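Local coordinates for protein vestitone reductase (Medicago sativa, PDB 2P4H) that catalyses the NADPH-dependent, stereospecific reduction of (3R)-vestitone to the isoflavanol DMI, the penultimate step in biosynthesis of the phytoalexin medicarpin, at residues 227-232 with 301-306; 223-228 with 249-254. All coordinates share one frame; numbering follows the deposited sequence.

Interaction 1 of 2, residues 227-232 with 301-306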
loop_
_atom_site.group_PDB
_atom_site.type_symbol
_atom_site.label_atom_id
_atom_site.label_comp_id
_atom_site.label_asym_id
_atom_site.label_seq_id
_atom_site.Cartn_x
_atom_site.Cartn_y
_atom_site.Cartn_z
ATOM N N VAL A 227 2.170 7.405 3.991
ATOM C CA VAL A 227 1.174 7.238 2.941
ATOM C C VAL A 227 1.284 8.267 1.814
ATOM O O VAL A 227 1.058 7.935 0.650
ATOM C CB VAL A 227 -0.268 7.256 3.524
ATOM C CG1 VAL A 227 -0.622 8.641 4.037
ATOM C CG2 VAL A 227 -1.265 6.800 2.465
ATOM N N ASP A 228 1.636 9.510 2.134
ATOM C CA ASP A 228 1.738 10.500 1.069
ATOM C C ASP A 228 2.967 10.261 0.196
ATOM O O ASP A 228 2.985 10.655 -0.975
ATOM C CB ASP A 228 1.736 11.927 1.623
ATOM C CG ASP A 228 1.400 12.952 0.555
ATOM O OD1 ASP A 228 0.377 12.765 -0.135
ATOM O OD2 ASP A 228 2.154 13.937 0.398
ATOM N N ASP A 229 4.005 9.634 0.745
ATOM C CA ASP A 229 5.155 9.327 -0.093
ATOM C C ASP A 229 4.752 8.197 -1.043
ATOM O O ASP A 229 5.264 8.112 -2.158
ATOM C CB ASP A 229 6.381 8.930 0.736
ATOM C CG ASP A 229 7.253 10.127 1.092
ATOM O OD1 ASP A 229 7.361 11.049 0.253
ATOM O OD2 ASP A 229 7.844 10.143 2.191
ATOM N N VAL A 230 3.827 7.335 -0.618
ATOM C CA VAL A 230 3.376 6.265 -1.503
ATOM C C VAL A 230 2.613 6.898 -2.669
ATOM O O VAL A 230 2.779 6.493 -3.819
ATOM C CB VAL A 230 2.453 5.257 -0.780
ATOM C CG1 VAL A 230 1.936 4.226 -1.780
ATOM C CG2 VAL A 230 3.220 4.552 0.327
ATOM N N ALA A 231 1.779 7.895 -2.373
ATOM C CA ALA A 231 1.025 8.574 -3.424
ATOM C C ALA A 231 2.012 9.287 -4.348
ATOM O O ALA A 231 1.876 9.242 -5.569
ATOM C CB ALA A 231 0.045 9.577 -2.813
ATOM N N ARG A 232 3.012 9.940 -3.760
ATOM C CA ARG A 232 4.018 10.639 -4.553
ATOM C C ARG A 232 4.787 9.663 -5.448
ATOM O O ARG A 232 5.102 9.986 -6.590
ATOM C CB ARG A 232 4.990 11.394 -3.640
ATOM C CG ARG A 232 4.371 12.609 -2.955
ATOM C CD ARG A 232 5.357 13.355 -2.051
ATOM N NE ARG A 232 6.488 13.902 -2.798
ATOM C CZ ARG A 232 7.684 13.329 -2.886
ATOM N NH1 ARG A 232 7.927 12.187 -2.261
ATOM N NH2 ARG A 232 8.635 13.887 -3.624
ATOM N N PHE A 301 12.046 10.809 -1.241
ATOM C CA PHE A 301 11.042 10.763 -0.190
ATOM C C PHE A 301 10.945 12.134 0.464
ATOM O O PHE A 301 11.958 12.789 0.719
ATOM C CB PHE A 301 11.381 9.694 0.849
ATOM C CG PHE A 301 11.115 8.297 0.374
ATOM C CD1 PHE A 301 12.048 7.618 -0.400
ATOM C CD2 PHE A 301 9.893 7.689 0.640
ATOM C CE1 PHE A 301 11.766 6.350 -0.909
ATOM C CE2 PHE A 301 9.597 6.422 0.137
ATOM C CZ PHE A 301 10.534 5.752 -0.640
ATOM N N LYS A 302 9.717 12.554 0.737
ATOM C CA LYS A 302 9.446 13.861 1.325
ATOM C C LYS A 302 9.294 13.876 2.844
ATOM O O LYS A 302 9.635 14.867 3.495
ATOM C CB LYS A 302 8.176 14.429 0.686
ATOM C CG LYS A 302 7.665 15.726 1.296
ATOM C CD LYS A 302 6.429 16.216 0.558
ATOM C CE LYS A 302 5.868 17.485 1.185
ATOM N NZ LYS A 302 4.673 17.986 0.454
ATOM N N TYR A 303 8.814 12.776 3.412
ATOM C CA TYR A 303 8.557 12.714 4.845
ATOM C C TYR A 303 9.529 11.924 5.706
ATOM O O TYR A 303 10.147 10.961 5.260
ATOM C CB TYR A 303 7.143 12.177 5.057
ATOM C CG TYR A 303 6.103 12.978 4.321
ATOM C CD1 TYR A 303 5.587 14.152 4.870
ATOM C CD2 TYR A 303 5.657 12.590 3.059
ATOM C CE1 TYR A 303 4.653 14.917 4.181
ATOM C CE2 TYR A 303 4.723 13.350 2.358
ATOM C CZ TYR A 303 4.225 14.512 2.927
ATOM O OH TYR A 303 3.296 15.260 2.247
ATOM N N THR A 304 9.640 12.350 6.961
ATOM C CA THR A 304 10.501 11.698 7.932
ATOM C C THR A 304 9.654 10.767 8.792
ATOM O O THR A 304 8.419 10.795 8.733
ATOM C CB THR A 304 11.150 12.724 8.874
ATOM O OG1 THR A 304 10.120 13.380 9.630
ATOM C CG2 THR A 304 11.936 13.762 8.084
ATOM N N ILE A 305 10.322 9.946 9.593
ATOM C CA ILE A 305 9.630 9.036 10.490
ATOM C C ILE A 305 8.775 9.862 11.454
ATOM O O ILE A 305 7.643 9.491 11.766
ATOM C CB ILE A 305 10.633 8.175 11.289
ATOM C CG1 ILE A 305 11.299 7.156 10.360
ATOM C CG2 ILE A 305 9.922 7.467 12.433
ATOM C CD1 ILE A 305 12.400 6.336 11.023
ATOM N N GLU A 306 9.307 10.990 11.916
ATOM C CA GLU A 306 8.557 11.844 12.828
ATOM C C GLU A 306 7.289 12.383 12.160
ATOM O O GLU A 306 6.227 12.429 12.787
ATOM C CB GLU A 306 9.441 12.994 13.326
ATOM C CG GLU A 306 10.619 12.534 14.185
ATOM C CD GLU A 306 11.916 12.358 13.401
ATOM O OE1 GLU A 306 11.899 11.773 12.294
ATOM O OE2 GLU A 306 12.970 12.797 13.907
HETATM O O HOH W 1 2.584 16.198 -0.886
#

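Interaction 2 of 2, residues 223-228 with 249-254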
loop_
_atom_site.group_PDB
_atom_site.type_symbol
_atom_site.label_atom_id
_atom_site.label_comp_id
_atom_site.label_asym_id
_atom_site.label_seq_id
_atom_site.Cartn_x
_atom_site.Cartn_y
_atom_site.Cartn_z
ATOM N N HIS A 223 8.793 -2.325 9.161
ATOM C CA HIS A 223 9.224 -1.648 7.942
ATOM C C HIS A 223 8.030 -0.708 7.709
ATOM O O HIS A 223 6.868 -1.115 7.850
ATOM C CB HIS A 223 9.501 -2.597 6.746
ATOM C CG HIS A 223 8.643 -3.826 6.669
ATOM N ND1 HIS A 223 9.178 -5.064 6.380
ATOM C CD2 HIS A 223 7.299 -3.998 6.703
ATOM C CE1 HIS A 223 8.203 -5.943 6.234
ATOM N NE2 HIS A 223 7.053 -5.323 6.426
ATOM N N MET A 224 8.310 0.557 7.400
ATOM C CA MET A 224 7.251 1.558 7.260
ATOM C C MET A 224 7.470 2.585 6.154
ATOM O O MET A 224 8.583 2.744 5.648
ATOM C CB MET A 224 7.107 2.315 8.592
ATOM C CG MET A 224 7.109 1.431 9.843
ATOM S SD MET A 224 6.998 2.372 11.385
ATOM C CE MET A 224 5.257 2.765 11.378
ATOM N N VAL A 225 6.393 3.288 5.802
ATOM C CA VAL A 225 6.426 4.344 4.791
ATOM C C VAL A 225 5.272 5.312 5.053
ATOM O O VAL A 225 4.233 4.915 5.577
ATOM C CB VAL A 225 6.296 3.773 3.345
ATOM C CG1 VAL A 225 4.916 3.158 3.133
ATOM C CG2 VAL A 225 6.557 4.871 2.321
ATOM N N HIS A 226 5.470 6.581 4.709
ATOM C CA HIS A 226 4.431 7.594 4.882
ATOM C C HIS A 226 3.468 7.440 3.704
ATOM O O HIS A 226 3.896 7.354 2.551
ATOM C CB HIS A 226 5.056 8.995 4.871
ATOM C CG HIS A 226 4.116 10.082 5.293
ATOM N ND1 HIS A 226 2.960 10.380 4.603
ATOM C CD2 HIS A 226 4.165 10.943 6.338
ATOM C CE1 HIS A 226 2.338 11.379 5.205
ATOM N NE2 HIS A 226 3.047 11.738 6.259
ATOM N N VAL A 227 2.170 7.405 3.991
ATOM C CA VAL A 227 1.174 7.238 2.941
ATOM C C VAL A 227 1.284 8.267 1.814
ATOM O O VAL A 227 1.058 7.935 0.650
ATOM C CB VAL A 227 -0.268 7.256 3.524
ATOM C CG1 VAL A 227 -0.622 8.641 4.037
ATOM C CG2 VAL A 227 -1.265 6.800 2.465
ATOM N N ASP A 228 1.636 9.510 2.134
ATOM C CA ASP A 228 1.738 10.500 1.069
ATOM C C ASP A 228 2.967 10.261 0.196
ATOM O O ASP A 228 2.985 10.655 -0.975
ATOM C CB ASP A 228 1.736 11.927 1.623
ATOM C CG ASP A 228 1.400 12.952 0.555
ATOM O OD1 ASP A 228 0.377 12.765 -0.135
ATOM O OD2 ASP A 228 2.154 13.937 0.398
ATOM N N CYS A 249 9.143 0.228 -1.600
ATOM C CA CYS A 249 8.835 1.621 -1.255
ATOM C C CYS A 249 8.708 1.577 0.266
ATOM O O CYS A 249 7.617 1.706 0.833
ATOM C CB CYS A 249 7.526 2.046 -1.914
ATOM S SG CYS A 249 7.170 3.799 -1.740
ATOM N N SER A 250 9.856 1.426 0.914
ATOM C CA SER A 250 9.929 1.231 2.359
ATOM C C SER A 250 11.176 1.926 2.904
ATOM O O SER A 250 12.168 1.274 3.226
ATOM C CB SER A 250 10.012 -0.283 2.586
ATOM O OG SER A 250 10.000 -0.653 3.942
ATOM N N PRO A 251 11.126 3.259 3.043
ATOM C CA PRO A 251 12.266 4.039 3.538
ATOM C C PRO A 251 12.637 3.900 5.006
ATOM O O PRO A 251 13.737 4.289 5.406
ATOM C CB PRO A 251 11.864 5.470 3.199
ATOM C CG PRO A 251 10.387 5.446 3.449
ATOM C CD PRO A 251 9.966 4.136 2.789
ATOM N N PHE A 252 11.733 3.354 5.812
ATOM C CA PHE A 252 11.994 3.234 7.238
ATOM C C PHE A 252 12.003 1.809 7.775
ATOM O O PHE A 252 11.232 0.957 7.328
ATOM C CB PHE A 252 10.942 4.019 8.045
ATOM C CG PHE A 252 10.613 5.385 7.494
ATOM C CD1 PHE A 252 11.619 6.274 7.123
ATOM C CD2 PHE A 252 9.286 5.798 7.398
ATOM C CE1 PHE A 252 11.304 7.560 6.665
ATOM C CE2 PHE A 252 8.963 7.078 6.946
ATOM C CZ PHE A 252 9.974 7.959 6.580
ATOM N N ILE A 253 12.889 1.559 8.732
ATOM C CA ILE A 253 12.946 0.278 9.426
ATOM C C ILE A 253 13.050 0.744 10.878
ATOM O O ILE A 253 14.019 1.397 11.282
ATOM C CB ILE A 253 14.127 -0.615 8.950
ATOM C CG1 ILE A 253 14.042 -1.971 9.653
ATOM C CG2 ILE A 253 15.464 0.071 9.160
ATOM C CD1 ILE A 253 12.752 -2.738 9.354
ATOM N N VAL A 254 12.013 0.425 11.648
ATOM C CA VAL A 254 11.883 0.915 13.012
ATOM C C VAL A 254 11.716 -0.083 14.146
ATOM O O VAL A 254 10.645 -0.673 14.314
ATOM C CB VAL A 254 10.677 1.890 13.072
ATOM C CG1 VAL A 254 10.656 2.630 14.396
ATOM C CG2 VAL A 254 10.735 2.861 11.890
#

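Interaction 1 of 2, residues 227-232 with 301-306
Asp229, in the first turn of helix 227-239, receives two successive backbone N-H groups of the loop 301-304 on one carboxylate, a small example of an acidic side chain gripping a passing chain. The start of this helix is thereby tied to the loop leading into helix 305-319, whose N-cap is Thr304. Asp229 OD1 accepts from Lys302 N at 2.8 Å (N-H...O 171°), and Asp229 OD2 from Tyr303 N at 3.1 Å. Both oxygens are met on their syn sides, which fixes the carboxylate's rotation. A third bond joins side chains: Tyr303 OH donates to Asp228 OD2 at 2.5 Å, on the anti side of that carboxylate. Asp228 reaches the hydroxyl because chi1 (-162°) carries CG away from the backbone N, while its OD1 is held by Trp16. Water 1 links the same carboxylate to the ammonium, donating to Asp228 OD2 and accepting from Lys302 NZ.

Charge adds to this. Arg232 NH1 forms a salt bridge with Asp229 OD1 at 2.8 Å, though the hydrogen bond within it is weak, and also reaches Asp300 O.

Packing fills in the rest. Lys302 CB lies over one guanidinium face of Arg232, and Phe301 turns its ring edge to Asp229 OD2. Were an alanine to stand in for Asp229, the two loop amides would probably lose their acceptors and Arg232 its carboxylate mate. The buried carboxylate, flanked by N-H donors and a guanidinium, is thus likely to be stabilised as the anion.

Interaction 2 of 2, residues 223-228 with 249-254
Met224 and Phe252 form the hydrogen-bonded pair of a short antiparallel bridge between strands 219-226 and 252-255, in the small mixed sheet beside the Rossmann-type parallel sheet of this reductase. Met224 N donates a hydrogen bond to Phe252 O at 3.0 Å, and Phe252 N returns one to Met224 O at 3.2 Å. His223 and Ile253 make the adjoining non-hydrogen-bonded pair, where His223 CA leans on Phe252 O in a CA-H...O contact. The strand segments run at 131° to each other, and within 223-228 and 249-254 these are the two bridged pairs.

Side chains add to the contact, Met224 and Phe252 sharing one face of the sheet and His223 and Ile253 the other. Met224 SD meets Val254 CG2 at 3.8 Å, the two side chains crossing at about a right angle. Farther along, Val225 CG2 stands anti to the backbone N and rests on Pro251 CD at 3.5 Å. Pro251 also lays CG over the centre of its neighbour's ring, Phe252, 3.8 Å above the plane, while Phe252 CD2 lies 3.6 Å from Met224 O, which approaches the ring obliquely.

An outer shell positions these groups. Helix 305-319 packs on Met224 and Phe252 through Met308, Val225 is hydrogen-bonded through its backbone to Phe189 and Val191 while its side chain touches Ile190, and His223 ND1 is bonded to Pro287 O. Where the strand gives way to helix 227-239, His226 is the N-cap: its NE2 is bonded to Asp311, and His226 ND1 accepts from Asp228 N at 2.9 Å, with the donor only 3° out of the imidazole plane.

Overall arrangement
Followed from the N terminus, the chain runs along strand 219-226 straight into helix 227-239, and both contacts start from this stretch, sharing Val227 and Asp228. Interaction 2 closes the shorter loop, when the chain returns through strand 245-248 to 249-254. Interaction 1 closes a much longer one at 301-306, just as helix 305-319 begins; because it starts at the end of the first segment of interaction 2 and finishes well beyond its second, the two loops cross rather than nest. The contacts meet directly: the rings of Tyr303 and His226 stack, and Ile305 packs against Phe252. Together they join the antiparallel strand pair of the mixed sheet, the start of helix 227-239 and the approach to helix 305-319.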